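FERM, ARHGEF and pleckstrin domain-containing protein 2 (Mus musculus, PDB 6D2K) acts as a guanine nucleotide exchange factor that activates RAC1, with roles in semaphorin responses, actin remodelling and integrin regulation, and is represented here by its FERM domain. Local coordinates at residues A84-P89 against C277-T282; L210-M215 against F229-V234; L43-Y48 against L95-T100. All coordinates share one frame; numbering follows the deposited sequence.

Contact 1. Residues A84-P89 against C277-T282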
loop_
_atom_site.group_PDB
_atom_site.type_symbol
_atom_site.label_atom_id
_atom_site.label_comp_id
_atom_site.label_asym_id
_atom_site.label_seq_id
_atom_site.Cartn_x
_atom_site.Cartn_y
_atom_site.Cartn_z
ATOM N N ALA A 84 -5.269 2.613 4.198
ATOM C CA ALA A 84 -3.993 2.161 3.664
ATOM C C ALA A 84 -3.185 3.335 3.167
ATOM O O ALA A 84 -3.747 4.350 2.745
ATOM C CB ALA A 84 -4.215 1.171 2.510
ATOM N N VAL A 85 -1.862 3.190 3.198
ATOM C CA VAL A 85 -0.991 4.133 2.493
ATOM C C VAL A 85 -1.168 3.967 0.977
ATOM O O VAL A 85 -1.070 2.860 0.450
ATOM C CB VAL A 85 0.477 3.874 2.824
ATOM C CG1 VAL A 85 1.375 4.712 1.897
ATOM C CG2 VAL A 85 0.766 4.155 4.309
ATOM N N LYS A 86 -1.445 5.070 0.285
ATOM C CA LYS A 86 -1.536 5.052 -1.166
ATOM C C LYS A 86 -0.195 5.395 -1.806
ATOM O O LYS A 86 0.228 4.736 -2.756
ATOM C CB LYS A 86 -2.611 6.032 -1.632
ATOM C CG LYS A 86 -2.836 6.008 -3.145
ATOM C CD LYS A 86 -3.783 7.120 -3.586
ATOM C CE LYS A 86 -4.914 6.577 -4.438
ATOM N NZ LYS A 86 -5.874 7.658 -4.822
ATOM N N PHE A 87 0.466 6.424 -1.283
ATOM C CA PHE A 87 1.712 6.904 -1.869
ATOM C C PHE A 87 2.885 6.646 -0.921
ATOM O O PHE A 87 2.928 7.178 0.181
ATOM C CB PHE A 87 1.626 8.409 -2.170
ATOM C CG PHE A 87 0.518 8.778 -3.114
ATOM C CD1 PHE A 87 0.594 8.440 -4.460
ATOM C CD2 PHE A 87 -0.606 9.443 -2.656
ATOM C CE1 PHE A 87 -0.439 8.773 -5.333
ATOM C CE2 PHE A 87 -1.635 9.780 -3.532
ATOM C CZ PHE A 87 -1.545 9.444 -4.866
ATOM N N PHE A 88 3.837 5.828 -1.364
ATOM C CA PHE A 88 5.027 5.518 -0.574
ATOM C C PHE A 88 6.208 6.407 -1.001
ATOM O O PHE A 88 6.757 6.243 -2.102
ATOM C CB PHE A 88 5.394 4.043 -0.761
ATOM C CG PHE A 88 4.439 3.075 -0.086
ATOM C CD1 PHE A 88 4.752 2.555 1.158
ATOM C CD2 PHE A 88 3.265 2.670 -0.697
ATOM C CE1 PHE A 88 3.898 1.661 1.796
ATOM C CE2 PHE A 88 2.398 1.772 -0.062
ATOM C CZ PHE A 88 2.722 1.272 1.181
ATOM N N PRO A 89 6.592 7.371 -0.151
ATOM C CA PRO A 89 7.732 8.213 -0.537
ATOM C C PRO A 89 9.046 7.496 -0.236
ATOM O O PRO A 89 9.064 6.546 0.546
ATOM C CB PRO A 89 7.566 9.432 0.367
ATOM C CG PRO A 89 6.993 8.854 1.636
ATOM C CD PRO A 89 6.052 7.753 1.168
ATOM N N CYS A 277 -1.018 4.938 -11.681
ATOM C CA CYS A 277 0.200 5.507 -12.273
ATOM C C CYS A 277 0.076 7.012 -12.466
ATOM O O CYS A 277 0.988 7.766 -12.130
ATOM C CB CYS A 277 0.543 4.863 -13.609
ATOM S SG CYS A 277 1.151 3.187 -13.515
ATOM N N VAL A 278 -1.042 7.452 -13.029
ATOM C CA VAL A 278 -1.249 8.878 -13.212
ATOM C C VAL A 278 -1.225 9.595 -11.861
ATOM O O VAL A 278 -0.616 10.655 -11.720
ATOM C CB VAL A 278 -2.559 9.161 -13.950
ATOM C CG1 VAL A 278 -2.861 10.652 -13.913
ATOM C CG2 VAL A 278 -2.455 8.652 -15.388
ATOM N N GLU A 279 -1.867 9.011 -10.856
ATOM C CA GLU A 279 -1.861 9.622 -9.532
ATOM C C GLU A 279 -0.459 9.706 -8.912
ATOM O O GLU A 279 -0.123 10.717 -8.297
ATOM C CB GLU A 279 -2.858 8.924 -8.612
ATOM C CG GLU A 279 -4.303 9.184 -9.040
ATOM C CD GLU A 279 -5.316 8.496 -8.158
ATOM O OE1 GLU A 279 -4.930 7.608 -7.375
ATOM O OE2 GLU A 279 -6.504 8.843 -8.262
ATOM N N TYR A 280 0.346 8.657 -9.079
ATOM C CA TYR A 280 1.735 8.660 -8.612
ATOM C C TYR A 280 2.559 9.745 -9.287
ATOM O O TYR A 280 3.314 10.480 -8.623
ATOM C CB TYR A 280 2.384 7.278 -8.810
ATOM C CG TYR A 280 2.527 6.493 -7.522
ATOM C CD1 TYR A 280 3.746 6.421 -6.865
ATOM C CD2 TYR A 280 1.442 5.836 -6.961
ATOM C CE1 TYR A 280 3.885 5.714 -5.671
ATOM C CE2 TYR A 280 1.576 5.117 -5.760
ATOM C CZ TYR A 280 2.802 5.062 -5.134
ATOM O OH TYR A 280 2.947 4.353 -3.941
ATOM N N HIS A 281 2.419 9.843 -10.600
ATOM C CA HIS A 281 3.133 10.876 -11.316
ATOM C C HIS A 281 2.767 12.254 -10.777
ATOM O O HIS A 281 3.647 13.067 -10.518
ATOM C CB HIS A 281 2.857 10.846 -12.815
ATOM C CG HIS A 281 3.471 12.012 -13.521
ATOM N ND1 HIS A 281 4.786 12.022 -13.934
ATOM C CD2 HIS A 281 2.976 13.239 -13.803
ATOM C CE1 HIS A 281 5.060 13.192 -14.484
ATOM N NE2 HIS A 281 3.978 13.947 -14.420
ATOM N N THR A 282 1.476 12.534 -10.638
ATOM C CA THR A 282 1.022 13.825 -10.129
ATOM C C THR A 282 1.537 14.097 -8.704
ATOM O O THR A 282 1.940 15.217 -8.376
ATOM C CB THR A 282 -0.525 13.911 -10.131
ATOM O OG1 THR A 282 -1.009 13.765 -11.472
ATOM C CG2 THR A 282 -0.998 15.243 -9.570
#
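Tyr280 extends from helix 267-284 to the backbone of Lys86 and Phe88, and its hydroxyl illustrates how one side chain can engage both a donor and an acceptor of a chain that leaves a strand. It donates to the carbonyl of Lys86 (OH to O, 3.0 Å), lying in the carbonyl plane on a lone pair, and accepts the backbone N-H of Phe88 (N to OH, 3.1 Å) in a fairly straight bond of 162°. The two bonds hold the Lys86 carbonyl and the Phe88 amide, one on each side of Phe87 along the chain. The same hydroxyl meets the Phe88 ring at its edge, in plane.

Charge supplies a second link. Lys86 NZ reaches Glu279 OE1 at 2.7 Å in a salt bridge, coming from above the carboxylate plane, the two side chains crossing at about a right angle. The lysine runs out with CG anti to the backbone N (chi1 -176°) and bends at chi3 to bring its ammonium group to the acid.

Aromatic packing completes the contact. Phe87 and Tyr280 run antiparallel past one another, their planes 59° and their centroids 5.2 Å apart, and Phe87 CD1 lies over one tyrosine face, displaced toward its rim. Phe87 CE1 comes 3.6 Å from Glu279 O.

In the fold, this joins the end of strand 79-85, from the ubiquitin-like N-terminal lobe, to helix 267-284 of the PH-like C-terminal lobe. Phe283 of that helix stacks on Phe87, and Trp62, on edge strand 60-62 of the N-terminal lobe's sheet, makes a cation-pi contact with Lys86.

Contact 2. Residues L210-M215 against F229-V234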
loop_
_atom_site.group_PDB
_atom_site.type_symbol
_atom_site.label_atom_id
_atom_site.label_comp_id
_atom_site.label_asym_id
_atom_site.label_seq_id
_atom_site.Cartn_x
_atom_site.Cartn_y
_atom_site.Cartn_z
ATOM N N LEU A 210 3.553 -5.606 -13.421
ATOM C CA LEU A 210 3.681 -4.153 -13.462
ATOM C C LEU A 210 3.524 -3.564 -12.067
ATOM O O LEU A 210 2.764 -4.072 -11.227
ATOM C CB LEU A 210 2.636 -3.528 -14.392
ATOM C CG LEU A 210 2.816 -3.826 -15.875
ATOM C CD1 LEU A 210 1.641 -3.270 -16.663
ATOM C CD2 LEU A 210 4.114 -3.225 -16.393
ATOM N N ALA A 211 4.261 -2.490 -11.820
ATOM C CA ALA A 211 4.114 -1.756 -10.564
ATOM C C ALA A 211 4.438 -0.297 -10.793
ATOM O O ALA A 211 4.905 0.091 -11.861
ATOM C CB ALA A 211 5.009 -2.353 -9.469
ATOM N N VAL A 212 4.181 0.527 -9.787
ATOM C CA VAL A 212 4.519 1.939 -9.895
ATOM C C VAL A 212 5.087 2.436 -8.569
ATOM O O VAL A 212 4.711 1.956 -7.491
ATOM C CB VAL A 212 3.309 2.790 -10.365
ATOM C CG1 VAL A 212 2.220 2.798 -9.319
ATOM C CG2 VAL A 212 3.755 4.209 -10.723
ATOM N N SER A 213 6.033 3.363 -8.650
ATOM C CA SER A 213 6.695 3.876 -7.445
ATOM C C SER A 213 6.987 5.362 -7.633
ATOM O O SER A 213 6.704 5.935 -8.690
ATOM C CB SER A 213 8.008 3.139 -7.198
ATOM O OG SER A 213 9.009 3.597 -8.114
ATOM N N HIS A 214 7.562 5.987 -6.607
ATOM C CA HIS A 214 7.936 7.388 -6.687
ATOM C C HIS A 214 8.934 7.621 -7.834
ATOM O O HIS A 214 9.093 8.749 -8.317
ATOM C CB HIS A 214 8.527 7.849 -5.342
ATOM C CG HIS A 214 9.851 7.234 -5.025
ATOM N ND1 HIS A 214 9.974 6.045 -4.342
ATOM C CD2 HIS A 214 11.113 7.643 -5.303
ATOM C CE1 HIS A 214 11.254 5.740 -4.220
ATOM N NE2 HIS A 214 11.965 6.691 -4.799
ATOM N N MET A 215 9.592 6.556 -8.279
ATOM C CA MET A 215 10.591 6.691 -9.348
ATOM C C MET A 215 10.015 6.597 -10.755
ATOM O O MET A 215 10.557 7.185 -11.689
ATOM C CB MET A 215 11.669 5.631 -9.215
ATOM C CG MET A 215 13.040 6.144 -9.559
ATOM S SD MET A 215 13.799 6.706 -8.032
ATOM C CE MET A 215 13.909 5.131 -7.187
ATOM N N PHE A 229 10.948 2.568 -15.756
ATOM C CA PHE A 229 10.674 3.664 -16.666
ATOM C C PHE A 229 10.535 4.913 -15.813
ATOM O O PHE A 229 9.450 5.249 -15.349
ATOM C CB PHE A 229 9.422 3.381 -17.504
ATOM C CG PHE A 229 9.488 2.075 -18.250
ATOM C CD1 PHE A 229 10.553 1.801 -19.088
ATOM C CD2 PHE A 229 8.499 1.117 -18.098
ATOM C CE1 PHE A 229 10.631 0.595 -19.757
ATOM C CE2 PHE A 229 8.569 -0.086 -18.763
ATOM C CZ PHE A 229 9.636 -0.347 -19.598
ATOM N N ASN A 230 11.658 5.592 -15.603
ATOM C CA ASN A 230 11.691 6.773 -14.754
ATOM C C ASN A 230 10.753 7.849 -15.253
ATOM O O ASN A 230 10.595 8.035 -16.461
ATOM C CB ASN A 230 13.110 7.341 -14.677
ATOM C CG ASN A 230 14.134 6.298 -14.302
ATOM O OD1 ASN A 230 14.644 5.575 -15.160
ATOM N ND2 ASN A 230 14.449 6.212 -13.012
ATOM N N TRP A 231 10.150 8.587 -14.331
ATOM C CA TRP A 231 9.193 9.622 -14.712
ATOM C C TRP A 231 9.745 10.623 -15.715
ATOM O O TRP A 231 9.017 11.119 -16.573
ATOM C CB TRP A 231 8.651 10.342 -13.473
ATOM C CG TRP A 231 7.796 9.483 -12.595
ATOM C CD1 TRP A 231 8.024 9.159 -11.283
ATOM C CD2 TRP A 231 6.569 8.844 -12.954
ATOM N NE1 TRP A 231 7.016 8.350 -10.809
ATOM C CE2 TRP A 231 6.108 8.145 -11.814
ATOM C CE3 TRP A 231 5.818 8.785 -14.130
ATOM C CZ2 TRP A 231 4.928 7.405 -11.823
ATOM C CZ3 TRP A 231 4.653 8.049 -14.135
ATOM C CH2 TRP A 231 4.220 7.367 -12.993
ATOM N N SER A 232 11.037 10.916 -15.612
ATOM C CA SER A 232 11.649 11.891 -16.501
ATOM C C SER A 232 11.591 11.444 -17.963
ATOM O O SER A 232 11.657 12.275 -18.868
ATOM C CB SER A 232 13.096 12.183 -16.078
ATOM O OG SER A 232 13.910 11.031 -16.202
ATOM N N LYS A 233 11.442 10.139 -18.191
ATOM C CA LYS A 233 11.439 9.598 -19.553
ATOM C C LYS A 233 10.039 9.302 -20.057
ATOM O O LYS A 233 9.857 8.935 -21.214
ATOM C CB LYS A 233 12.268 8.318 -19.622
ATOM C CG LYS A 233 13.698 8.485 -19.140
ATOM C CD LYS A 233 14.415 7.147 -19.084
ATOM C CE LYS A 233 15.782 7.288 -18.433
ATOM N NZ LYS A 233 16.510 5.990 -18.414
ATOM N N VAL A 234 9.054 9.450 -19.181
ATOM C CA VAL A 234 7.674 9.131 -19.522
ATOM C C VAL A 234 6.962 10.374 -20.034
ATOM O O VAL A 234 6.822 11.359 -19.314
ATOM C CB VAL A 234 6.933 8.587 -18.289
ATOM C CG1 VAL A 234 5.445 8.390 -18.591
ATOM C CG2 VAL A 234 7.573 7.290 -17.824
HETATM O O HOH W 1 12.889 8.654 -11.429
#
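Trp231 meets the carbonyl oxygens of three consecutive residues, Ser213, His214 and Met215, with a single indole and its own backbone N-H. The indole NE1 donates to Ser213 O at 3.2 Å, in the carbonyl plane although the oxygen lies 22° out of the ring plane, and the bond is bent at 142°. His214 O lies in the ring plane at the indole edge, 3.2 Å from CD1. The main-chain N of Trp231 bonds to Met215 O at 3.0 Å, an oxygen that also accepts a hydrogen bond from a water and a CA-H...O contact from Asn230.

The segments continue strands 207-213 and 224-230 of the PH-like lobe's antiparallel sheet; Trp231 opens a 3-10 turn after the latter and reaches across the end of strand 216-221 between them. With CG anti to the carbonyl carbon (chi1 -67°), the indole spans to segment 210-215, its six-membered ring ending at Val212, whose CG2 touches CZ2 at 3.6 Å.

Replacing Trp231 by an alanine would probably leave Ser213 O without its indole donor and open a gap beside Val212. Within segment 210-215, Ser213 OG accepts from Met215 N, an ST turn; nearby, the Met215 and Asn230 side chains run alongside each other.

Contact 3. Residues L43-Y48 against L95-T100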
loop_
_atom_site.group_PDB
_atom_site.type_symbol
_atom_site.label_atom_id
_atom_site.label_comp_id
_atom_site.label_asym_id
_atom_site.label_seq_id
_atom_site.Cartn_x
_atom_site.Cartn_y
_atom_site.Cartn_z
ATOM N N LEU A 43 -5.511 12.963 11.304
ATOM C CA LEU A 43 -4.427 12.684 10.373
ATOM C C LEU A 43 -4.099 13.897 9.506
ATOM O O LEU A 43 -4.774 14.165 8.515
ATOM C CB LEU A 43 -4.814 11.492 9.488
ATOM C CG LEU A 43 -3.790 11.015 8.457
ATOM C CD1 LEU A 43 -2.462 10.701 9.153
ATOM C CD2 LEU A 43 -4.312 9.806 7.697
ATOM N N ILE A 44 -3.049 14.625 9.873
ATOM C CA ILE A 44 -2.647 15.817 9.135
ATOM C C ILE A 44 -2.105 15.500 7.746
ATOM O O ILE A 44 -2.518 16.109 6.759
ATOM C CB ILE A 44 -1.582 16.634 9.909
ATOM C CG1 ILE A 44 -2.165 17.139 11.228
ATOM C CG2 ILE A 44 -1.088 17.793 9.074
ATOM C CD1 ILE A 44 -1.195 18.004 12.030
ATOM N N GLU A 45 -1.175 14.554 7.672
ATOM C CA GLU A 45 -0.560 14.202 6.403
ATOM C C GLU A 45 -1.415 13.149 5.702
ATOM O O GLU A 45 -0.930 12.089 5.301
ATOM C CB GLU A 45 0.866 13.708 6.636
ATOM C CG GLU A 45 1.739 14.770 7.332
ATOM C CD GLU A 45 3.182 14.331 7.534
ATOM O OE1 GLU A 45 4.057 14.779 6.760
ATOM O OE2 GLU A 45 3.435 13.545 8.457
ATOM N N CYS A 46 -2.694 13.474 5.549
ATOM C CA CYS A 46 -3.664 12.548 4.990
ATOM C C CYS A 46 -3.493 12.343 3.483
ATOM O O CYS A 46 -4.023 11.375 2.940
ATOM C CB CYS A 46 -5.086 13.036 5.286
ATOM S SG CYS A 46 -5.403 14.700 4.656
ATOM N N ASP A 47 -2.756 13.220 2.806
ATOM C CA ASP A 47 -2.608 13.094 1.349
ATOM C C ASP A 47 -1.849 11.835 0.915
ATOM O O ASP A 47 -1.919 11.424 -0.247
ATOM C CB ASP A 47 -2.022 14.366 0.701
ATOM C CG ASP A 47 -0.700 14.811 1.323
ATOM O OD1 ASP A 47 0.171 15.297 0.568
ATOM O OD2 ASP A 47 -0.536 14.705 2.558
ATOM N N TYR A 48 -1.167 11.197 1.864
ATOM C CA TYR A 48 -0.463 9.948 1.568
ATOM C C TYR A 48 -1.375 8.737 1.608
ATOM O O TYR A 48 -0.961 7.652 1.218
ATOM C CB TYR A 48 0.681 9.703 2.557
ATOM C CG TYR A 48 1.829 10.663 2.381
ATOM C CD1 TYR A 48 2.853 10.392 1.485
ATOM C CD2 TYR A 48 1.877 11.847 3.099
ATOM C CE1 TYR A 48 3.897 11.279 1.304
ATOM C CE2 TYR A 48 2.917 12.745 2.911
ATOM C CZ TYR A 48 3.913 12.452 2.022
ATOM O OH TYR A 48 4.952 13.338 1.848
ATOM N N LEU A 95 8.689 12.105 7.007
ATOM C CA LEU A 95 7.330 12.583 7.222
ATOM C C LEU A 95 7.298 13.507 8.443
ATOM O O LEU A 95 8.045 13.311 9.404
ATOM C CB LEU A 95 6.369 11.412 7.410
ATOM C CG LEU A 95 6.080 10.532 6.190
ATOM C CD1 LEU A 95 5.520 9.195 6.648
ATOM C CD2 LEU A 95 5.101 11.229 5.241
ATOM N N GLN A 96 6.425 14.507 8.416
ATOM C CA GLN A 96 6.467 15.576 9.420
ATOM C C GLN A 96 6.009 15.201 10.827
ATOM O O GLN A 96 6.463 15.795 11.804
ATOM C CB GLN A 96 5.656 16.777 8.938
ATOM C CG GLN A 96 6.086 17.296 7.589
ATOM C CD GLN A 96 6.869 18.572 7.709
ATOM O OE1 GLN A 96 6.367 19.650 7.389
ATOM N NE2 GLN A 96 8.108 18.467 8.188
ATOM N N GLU A 97 5.104 14.233 10.934
ATOM C CA GLU A 97 4.522 13.876 12.223
ATOM C C GLU A 97 4.878 12.473 12.654
ATOM O O GLU A 97 4.875 11.545 11.835
ATOM C CB GLU A 97 2.997 13.985 12.173
ATOM C CG GLU A 97 2.492 15.383 11.919
ATOM C CD GLU A 97 2.748 16.307 13.092
ATOM O OE1 GLU A 97 2.673 17.535 12.901
ATOM O OE2 GLU A 97 3.032 15.804 14.201
ATOM N N GLU A 98 5.152 12.321 13.947
ATOM C CA GLU A 98 5.354 11.015 14.549
ATOM C C GLU A 98 4.146 10.117 14.250
ATOM O O GLU A 98 4.305 8.937 13.966
ATOM C CB GLU A 98 5.601 11.149 16.062
ATOM C CG GLU A 98 5.833 9.825 16.786
ATOM C CD GLU A 98 6.268 10.003 18.239
ATOM O OE1 GLU A 98 7.267 10.722 18.473
ATOM O OE2 GLU A 98 5.628 9.399 19.134
ATOM N N TYR A 99 2.945 10.683 14.280
ATOM C CA TYR A 99 1.750 9.872 14.050
ATOM C C TYR A 99 1.739 9.265 12.643
ATOM O O TYR A 99 1.355 8.111 12.462
ATOM C CB TYR A 99 0.473 10.681 14.295
ATOM C CG TYR A 99 -0.784 9.867 14.131
ATOM C CD1 TYR A 99 -1.074 8.838 15.012
ATOM C CD2 TYR A 99 -1.670 10.127 13.100
ATOM C CE1 TYR A 99 -2.216 8.082 14.871
ATOM C CE2 TYR A 99 -2.823 9.381 12.955
ATOM C CZ TYR A 99 -3.076 8.361 13.831
ATOM O OH TYR A 99 -4.221 7.621 13.684
ATOM N N THR A 100 2.172 10.035 11.657
ATOM C CA THR A 100 2.201 9.534 10.282
ATOM C C THR A 100 3.230 8.413 10.203
ATOM O O THR A 100 3.009 7.403 9.537
ATOM C CB THR A 100 2.592 10.621 9.270
ATOM O OG1 THR A 100 1.889 11.832 9.562
ATOM C CG2 THR A 100 2.241 10.182 7.843
HETATM O O HOH W 2 -0.194 13.262 10.164
#
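Glu45 OE2 is gripped by two donors, the hydroxyl of Thr100 (OG1 to OE2, 2.6 Å) and the backbone N of Glu97 (3.1 Å). The hydroxyl comes in on the anti side of the carboxylate, whereas the amide arrives from above its plane. The other oxygen, OE1, takes the N-H of Gln96 at 2.9 Å on its syn side, in a bond of 162°. With three donors spread over both oxygens, the carboxylate has little freedom to rotate. Glu45 is buried beside the start of helix 98-113, and the N-H groups there are likely to stabilise its negative charge. A water adds a further link, accepting from Glu45 N and donating to Thr100 OG1.

Apolar contacts frame this polar centre. Leu95 CD2 sits over one face of the Tyr48 ring, 3.8 Å from its centroid and 22° off the normal, a CH-pi contact. Leu43 CD1 packs obliquely against Tyr99 CE2.

Glu45 is the centre of an inverse gamma turn, and Glu97 holds the N-cap position of helix 98-113. The contact sets the loop between helix 30-41 and strand 49-54 of the ubiquitin-like lobe against the start of that helix, part of the packing of N-terminal and central lobes in the three-lobed FERM cloverleaf.

The three contacts show how chemistry follows position in a multi-lobed domain. Contact 1 is the buried one, joining the N-terminal and C-terminal lobes through aromatic rings, a tyrosine hydroxyl and a salt bridge. Contacts 2 and 3 are only partly buried: contact 2 stays within the PH-like lobe and relies on main-chain carbonyls, contact 3 links the N-terminal lobe to the central one through a carboxylate. Contact 1 touches both others. Tyr48 O of contact 3 probably accepts from Lys86 N and Phe87 N of contact 1, while contacts 1 and 2 meet on helix 267-284, where Trp231 packs at Cys277 and His281. Contacts 2 and 3 do not touch, their nearest atoms being about 9 Å apart.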